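Local coordinates for structural protein VP1 (Trichodysplasia spinulosa-associated polyomavirus, PDB 4U60) that forms the pentameric building block of the polyomavirus capsid and binds sialylated glycans such as the GM1 oligosaccharide on its outer loops, at residues E47-A52 with S62-T67; Q57-S62 with Y153-K158. All coordinates share one frame; numbering follows the deposited sequence.

How the contacts relate
Three of the four segments, 47-52, 57-62 and 62-67, come from the long loop between strands 12-29 and 69-74 of the VP1 jelly roll; the contact centres are about 9 Å apart. Along the chain the order is 47-52, 57-62, 62-67 and then, some 85 residues later, 153-158, so the segments of the two contacts alternate and share Ser62. Contact 1 ties the middle of the loop (47-52) to the part that leads back toward strand 69-74, whereas contact 2 lays 57-62 against a turn in the connection between strands 141-144 and 177-179. Segments 47-52 and 57-62 both bind the same sialic acid, and a second subunit borders both contacts, so the glycan site is assembled from one folded-back loop and an adjacent subunit of the pentamer.

Contact 1. Residues E47-A52 with S62-T67. With SIA (N-acetyl-alpha-neuraminic acid), chain G.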
loop_
_atom_site.group_PDB
_atom_site.type_symbol
_atom_site.label_atom_id
_atom_site.label_comp_id
_atom_site.label_asym_id
_atom_site.label_seq_id
_atom_site.Cartn_x
_atom_site.Cartn_y
_atom_site.Cartn_z
ATOM N N GLU C 47 -28.046 -15.215 3.511
ATOM C CA GLU C 47 -29.236 -15.034 2.721
ATOM C C GLU C 47 -29.134 -13.679 2.022
ATOM O O GLU C 47 -28.283 -12.830 2.393
ATOM C CB GLU C 47 -30.480 -15.076 3.606
ATOM C CG GLU C 47 -30.668 -16.404 4.323
ATOM C CD GLU C 47 -30.892 -17.572 3.390
ATOM O OE1 GLU C 47 -31.553 -17.412 2.337
ATOM O OE2 GLU C 47 -30.490 -18.696 3.745
ATOM N N LYS C 48 -29.998 -13.460 1.037
ATOM C CA LYS C 48 -30.016 -12.174 0.319
ATOM C C LYS C 48 -30.125 -10.986 1.267
ATOM O O LYS C 48 -30.985 -10.953 2.160
ATOM C CB LYS C 48 -31.155 -12.129 -0.698
ATOM C CG LYS C 48 -30.920 -13.040 -1.886
ATOM C CD LYS C 48 -32.125 -13.144 -2.792
ATOM C CE LYS C 48 -31.961 -14.303 -3.769
ATOM N NZ LYS C 48 -33.159 -14.498 -4.590
ATOM N N VAL C 49 -29.278 -9.989 1.049
ATOM C CA VAL C 49 -29.342 -8.753 1.799
ATOM C C VAL C 49 -30.602 -7.964 1.443
ATOM O O VAL C 49 -30.998 -7.882 0.276
ATOM C CB VAL C 49 -28.064 -7.913 1.530
ATOM C CG1 VAL C 49 -28.180 -6.530 2.129
ATOM C CG2 VAL C 49 -26.841 -8.636 2.080
ATOM N N THR C 50 -31.259 -7.428 2.483
ATOM C CA THR C 50 -32.406 -6.546 2.293
ATOM C C THR C 50 -32.065 -5.222 2.943
ATOM O O THR C 50 -31.088 -5.121 3.706
ATOM C CB THR C 50 -33.732 -7.125 2.871
ATOM O OG1 THR C 50 -33.668 -7.118 4.308
ATOM C CG2 THR C 50 -33.987 -8.538 2.366
ATOM N N VAL C 51 -32.849 -4.197 2.627
ATOM C CA VAL C 51 -32.533 -2.830 3.048
ATOM C C VAL C 51 -33.747 -2.182 3.686
ATOM O O VAL C 51 -34.870 -2.193 3.132
ATOM C CB VAL C 51 -32.019 -2.020 1.835
ATOM C CG1 VAL C 51 -31.834 -0.555 2.184
ATOM C CG2 VAL C 51 -30.735 -2.647 1.323
ATOM N N ALA C 52 -33.517 -1.635 4.876
ATOM C CA ALA C 52 -34.596 -0.991 5.626
ATOM C C ALA C 52 -35.207 0.173 4.881
ATOM O O ALA C 52 -34.495 0.954 4.256
ATOM C CB ALA C 52 -34.077 -0.493 6.962
ATOM N N SER C 62 -34.049 -13.178 8.633
ATOM C CA SER C 62 -33.327 -14.283 9.225
ATOM C C SER C 62 -32.276 -14.799 8.257
ATOM O O SER C 62 -32.579 -15.114 7.101
ATOM C CB SER C 62 -34.267 -15.422 9.596
ATOM O OG SER C 62 -33.551 -16.406 10.325
ATOM N N GLY C 63 -31.039 -14.849 8.729
ATOM C CA GLY C 63 -29.945 -15.391 7.938
ATOM C C GLY C 63 -29.200 -14.422 7.057
ATOM O O GLY C 63 -28.306 -14.845 6.334
ATOM N N GLU C 64 -29.538 -13.133 7.066
ATOM C CA GLU C 64 -28.803 -12.196 6.224
ATOM C C GLU C 64 -27.637 -11.511 6.927
ATOM O O GLU C 64 -26.989 -10.665 6.323
ATOM C CB GLU C 64 -29.719 -11.140 5.591
ATOM C CG GLU C 64 -30.222 -10.015 6.491
ATOM C CD GLU C 64 -30.874 -8.926 5.668
ATOM O OE1 GLU C 64 -32.130 -8.958 5.536
ATOM O OE2 GLU C 64 -30.122 -8.087 5.116
ATOM N N ILE C 65 -27.372 -11.842 8.189
ATOM C CA ILE C 65 -26.306 -11.142 8.861
ATOM C C ILE C 65 -25.208 -12.089 9.386
ATOM O O ILE C 65 -25.478 -13.114 10.001
ATOM C CB ILE C 65 -26.763 -10.135 9.913
ATOM C CG1 ILE C 65 -27.339 -10.898 11.047
ATOM C CG2 ILE C 65 -27.686 -9.016 9.366
ATOM C CD1 ILE C 65 -26.293 -11.082 12.101
ATOM N N PRO C 66 -23.961 -11.738 9.097
ATOM C CA PRO C 66 -22.822 -12.515 9.566
ATOM C C PRO C 66 -22.630 -12.490 11.083
ATOM O O PRO C 66 -22.904 -11.469 11.727
ATOM C CB PRO C 66 -21.644 -11.846 8.864
ATOM C CG PRO C 66 -22.235 -11.292 7.611
ATOM C CD PRO C 66 -23.612 -10.857 7.975
ATOM N N THR C 67 -22.139 -13.606 11.626
ATOM C CA THR C 67 -21.867 -13.735 13.047
ATOM C C THR C 67 -20.442 -14.242 13.242
ATOM O O THR C 67 -19.789 -14.689 12.285
ATOM C CB THR C 67 -22.853 -14.691 13.737
ATOM O OG1 THR C 67 -22.916 -15.922 13.014
ATOM C CG2 THR C 67 -24.237 -14.076 13.800
HETATM C C1 SIA G . -38.588 -8.632 3.586
HETATM C C2 SIA G . -39.202 -7.393 4.226
HETATM C C3 SIA G . -38.994 -7.426 5.744
HETATM C C4 SIA G . -37.577 -7.060 6.207
HETATM C C5 SIA G . -37.039 -5.832 5.486
HETATM C C6 SIA G . -37.245 -5.981 3.978
HETATM C C7 SIA G . -36.773 -4.792 3.142
HETATM C C8 SIA G . -37.139 -4.946 1.657
HETATM C C9 SIA G . -36.264 -4.109 0.706
HETATM C C10 SIA G . -35.144 -4.737 6.630
HETATM C C11 SIA G . -33.641 -4.628 6.772
HETATM N N5 SIA G . -35.606 -5.623 5.742
HETATM O O1A SIA G . -38.657 -9.736 4.189
HETATM O O1B SIA G . -38.039 -8.563 2.456
HETATM O O4 SIA G . -37.675 -6.841 7.638
HETATM O O6 SIA G . -38.652 -6.184 3.705
HETATM O O7 SIA G . -37.303 -3.579 3.656
HETATM O O8 SIA G . -37.006 -6.307 1.274
HETATM O O9 SIA G . -34.963 -4.715 0.529
HETATM O O10 SIA G . -35.886 -4.071 7.332
#
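The carboxylate of Glu64 grips Thr50 with both oxygens. Glu64 OE2 accepts a hydrogen bond from the backbone N of Thr50 at 2.9 Å in a nearly straight bond (172°), the donor lying on the syn side but tilted out of the carboxylate plane, while Glu64 OE1 takes the Thr50 OG1 hydroxyl at 2.7 Å through its syn lone pair. Thr61 OG1 is a further partner of OE1. With its proton committed to Glu64, Thr50 OG1 serves as acceptor for N5 of the sialic acid at 2.8 Å, and the N-H points almost directly at it (177°). The contact thus belongs to the glycan pocket of the jelly-roll coat protein, with Glu64 as a second-shell residue orienting Thr50. Backbone groups extend the grip on the sugar: Val51 N donates to SIA O9 at 3.0 Å, and Val51 O accepts from SIA O7 at 2.8 Å. Away from the sugar, Glu47 N donates to Gly63 O at 2.9 Å. Packing fills in between. Glu47 CG, anti to the carbonyl carbon, rests on Ser62 O at 3.6 Å, and the bend at chi2 (-63°) leads the carboxylate away from 62-67; the Glu64 CB lies against the carbonyl oxygens of Glu47 and Lys48. Across the subunit boundary, His109 of the second subunit packs on Glu64.

Contact 2. Residues Q57-S62 with Y153-K158; sequences QDKPTS and YSANDK. With SIA (N-acetyl-alpha-neuraminic acid), chain G.
Residues 57-62, one wall of the sialic acid site, rest against a type I beta turn from Tyr153 to Asn156, closed by the Asn156 N to Tyr153 O hydrogen bond. No direct hydrogen bond joins the two segments; van der Waals contact and water do so. Ala155 points its methyl at the loop, where CB meets Pro60 O at 3.4 Å. The same carbonyl receives a hydrogen bond from a water at 2.7 Å, and that water accepts from Ala155 N. The Lys59 side chain is fully extended, with CG anti to the backbone N (chi1 -173°), and runs alongside the turn until its CE reaches Ser154 OG at 3.5 Å; a second water links NZ to this hydroxyl, which also bonds Asp152. Pro60 CG approaches Tyr153 CD1 obliquely at 4.3 Å. At the other end, Ser62 OG lies 3.7 Å from Asn156 CB. Asn156 OD1 accepts from Lys158 N, forming an Asx turn.

Facing the sugar, Lys59 uses its backbone: N donates to SIA O10 at 3.0 Å, and O accepts from SIA O4 at 2.6 Å. Asp58 OD1 bonds His109 of the second subunit. The whole contact is loop on loop, joining the connection between strands 12-29 and 69-74 to the one between strands 141-144 and 177-179.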
loop_
_atom_site.group_PDB
_atom_site.type_symbol
_atom_site.label_atom_id
_atom_site.label_comp_id
_atom_site.label_asym_id
_atom_site.label_seq_id
_atom_site.Cartn_x
_atom_site.Cartn_y
_atom_site.Cartn_z
ATOM N N GLN C 57 -37.608 0.953 11.027
ATOM C CA GLN C 57 -38.129 -0.282 10.456
ATOM C C GLN C 57 -36.960 -1.075 9.885
ATOM O O GLN C 57 -36.997 -1.580 8.757
ATOM C CB GLN C 57 -39.170 0.042 9.369
ATOM C CG GLN C 57 -40.370 0.826 9.874
ATOM C CD GLN C 57 -41.242 0.039 10.846
ATOM O OE1 GLN C 57 -41.269 -1.202 10.825
ATOM N NE2 GLN C 57 -41.984 0.750 11.685
ATOM N N ASP C 58 -35.889 -1.160 10.666
ATOM C CA ASP C 58 -34.664 -1.828 10.252
ATOM C C ASP C 58 -34.637 -3.189 10.930
ATOM O O ASP C 58 -34.225 -3.316 12.077
ATOM C CB ASP C 58 -33.469 -0.951 10.619
ATOM C CG ASP C 58 -32.163 -1.443 10.065
ATOM O OD1 ASP C 58 -32.069 -2.564 9.516
ATOM O OD2 ASP C 58 -31.178 -0.672 10.204
ATOM N N LYS C 59 -35.146 -4.183 10.215
ATOM C CA LYS C 59 -35.344 -5.525 10.738
ATOM C C LYS C 59 -34.735 -6.517 9.750
ATOM O O LYS C 59 -35.396 -6.950 8.805
ATOM C CB LYS C 59 -36.829 -5.784 10.926
ATOM C CG LYS C 59 -37.134 -7.088 11.623
ATOM C CD LYS C 59 -38.620 -7.215 11.858
ATOM C CE LYS C 59 -38.939 -8.571 12.471
ATOM N NZ LYS C 59 -40.369 -8.706 12.832
ATOM N N PRO C 60 -33.465 -6.859 9.955
ATOM C CA PRO C 60 -32.861 -7.801 9.014
ATOM C C PRO C 60 -33.585 -9.124 8.965
ATOM O O PRO C 60 -34.102 -9.601 9.981
ATOM C CB PRO C 60 -31.420 -7.976 9.541
ATOM C CG PRO C 60 -31.427 -7.396 10.921
ATOM C CD PRO C 60 -32.496 -6.371 10.959
ATOM N N THR C 61 -33.665 -9.707 7.772
ATOM C CA THR C 61 -34.286 -11.004 7.632
ATOM C C THR C 61 -33.418 -12.056 8.317
ATOM O O THR C 61 -32.203 -11.865 8.551
ATOM C CB THR C 61 -34.474 -11.373 6.153
ATOM O OG1 THR C 61 -33.208 -11.369 5.485
ATOM C CG2 THR C 61 -35.413 -10.372 5.470
ATOM N N SER C 62 -34.049 -13.178 8.633
ATOM C CA SER C 62 -33.327 -14.283 9.225
ATOM C C SER C 62 -32.276 -14.799 8.257
ATOM O O SER C 62 -32.579 -15.114 7.101
ATOM C CB SER C 62 -34.267 -15.422 9.596
ATOM O OG SER C 62 -33.551 -16.406 10.325
ATOM N N TYR C 153 -33.724 -7.313 15.810
ATOM C CA TYR C 153 -33.192 -8.642 15.504
ATOM C C TYR C 153 -34.210 -9.765 15.700
ATOM O O TYR C 153 -33.853 -10.960 15.637
ATOM C CB TYR C 153 -31.949 -8.909 16.374
ATOM C CG TYR C 153 -30.821 -7.952 16.068
ATOM C CD1 TYR C 153 -30.057 -8.094 14.914
ATOM C CD2 TYR C 153 -30.525 -6.891 16.910
ATOM C CE1 TYR C 153 -29.031 -7.210 14.614
ATOM C CE2 TYR C 153 -29.487 -6.008 16.631
ATOM C CZ TYR C 153 -28.744 -6.159 15.466
ATOM O OH TYR C 153 -27.720 -5.275 15.167
ATOM N N SER C 154 -35.484 -9.415 15.884
ATOM C CA SER C 154 -36.492 -10.424 16.242
ATOM C C SER C 154 -36.918 -11.392 15.127
ATOM O O SER C 154 -37.680 -12.330 15.406
ATOM C CB SER C 154 -37.715 -9.755 16.857
ATOM O OG SER C 154 -38.430 -9.006 15.907
ATOM N N ALA C 155 -36.460 -11.197 13.891
ATOM C CA ALA C 155 -36.710 -12.209 12.863
ATOM C C ALA C 155 -35.917 -13.501 13.143
ATOM O O ALA C 155 -36.206 -14.547 12.564
ATOM C CB ALA C 155 -36.382 -11.658 11.481
ATOM N N ASN C 156 -34.906 -13.424 14.008
ATOM C CA ASN C 156 -34.075 -14.583 14.331
ATOM C C ASN C 156 -33.769 -14.605 15.817
ATOM O O ASN C 156 -32.827 -13.963 16.272
ATOM C CB ASN C 156 -32.774 -14.615 13.500
ATOM C CG ASN C 156 -31.952 -15.874 13.746
ATOM O OD1 ASN C 156 -32.346 -16.749 14.540
ATOM N ND2 ASN C 156 -30.814 -15.981 13.071
ATOM N N ASP C 157 -34.562 -15.359 16.576
ATOM C CA ASP C 157 -34.373 -15.403 18.024
ATOM C C ASP C 157 -33.167 -16.257 18.457
ATOM O O ASP C 157 -32.906 -16.383 19.653
ATOM C CB ASP C 157 -35.655 -15.867 18.748
ATOM C CG ASP C 157 -36.065 -17.289 18.403
ATOM O OD1 ASP C 157 -35.244 -18.102 17.936
ATOM O OD2 ASP C 157 -37.246 -17.632 18.613
ATOM N N LYS C 158 -32.431 -16.839 17.516
ATOM C CA LYS C 158 -31.212 -17.556 17.866
ATOM C C LYS C 158 -29.999 -16.635 17.953
ATOM O O LYS C 158 -28.924 -17.061 18.374
ATOM C CB LYS C 158 -30.944 -18.670 16.868
ATOM C CG LYS C 158 -31.994 -19.758 16.860
ATOM C CD LYS C 158 -31.572 -20.849 15.886
HETATM C C1 SIA G . -38.588 -8.632 3.586
HETATM C C2 SIA G . -39.202 -7.393 4.226
HETATM C C3 SIA G . -38.994 -7.426 5.744
HETATM C C4 SIA G . -37.577 -7.060 6.207
HETATM C C5 SIA G . -37.039 -5.832 5.486
HETATM C C6 SIA G . -37.245 -5.981 3.978
HETATM C C7 SIA G . -36.773 -4.792 3.142
HETATM C C8 SIA G . -37.139 -4.946 1.657
HETATM C C9 SIA G . -36.264 -4.109 0.706
HETATM C C10 SIA G . -35.144 -4.737 6.630
HETATM C C11 SIA G . -33.641 -4.628 6.772
HETATM N N5 SIA G . -35.606 -5.623 5.742
HETATM O O1A SIA G . -38.657 -9.736 4.189
HETATM O O1B SIA G . -38.039 -8.563 2.456
HETATM O O4 SIA G . -37.675 -6.841 7.638
HETATM O O6 SIA G . -38.652 -6.184 3.705
HETATM O O7 SIA G . -37.303 -3.579 3.656
HETATM O O8 SIA G . -37.006 -6.307 1.274
HETATM O O9 SIA G . -34.963 -4.715 0.529
HETATM O O10 SIA G . -35.886 -4.071 7.332
HETATM O O HOH W 1 -40.604 -6.814 15.117
HETATM O O HOH W 2 -34.558 -9.318 12.600
HETATM O O HOH W 3 -35.311 -17.850 11.969
#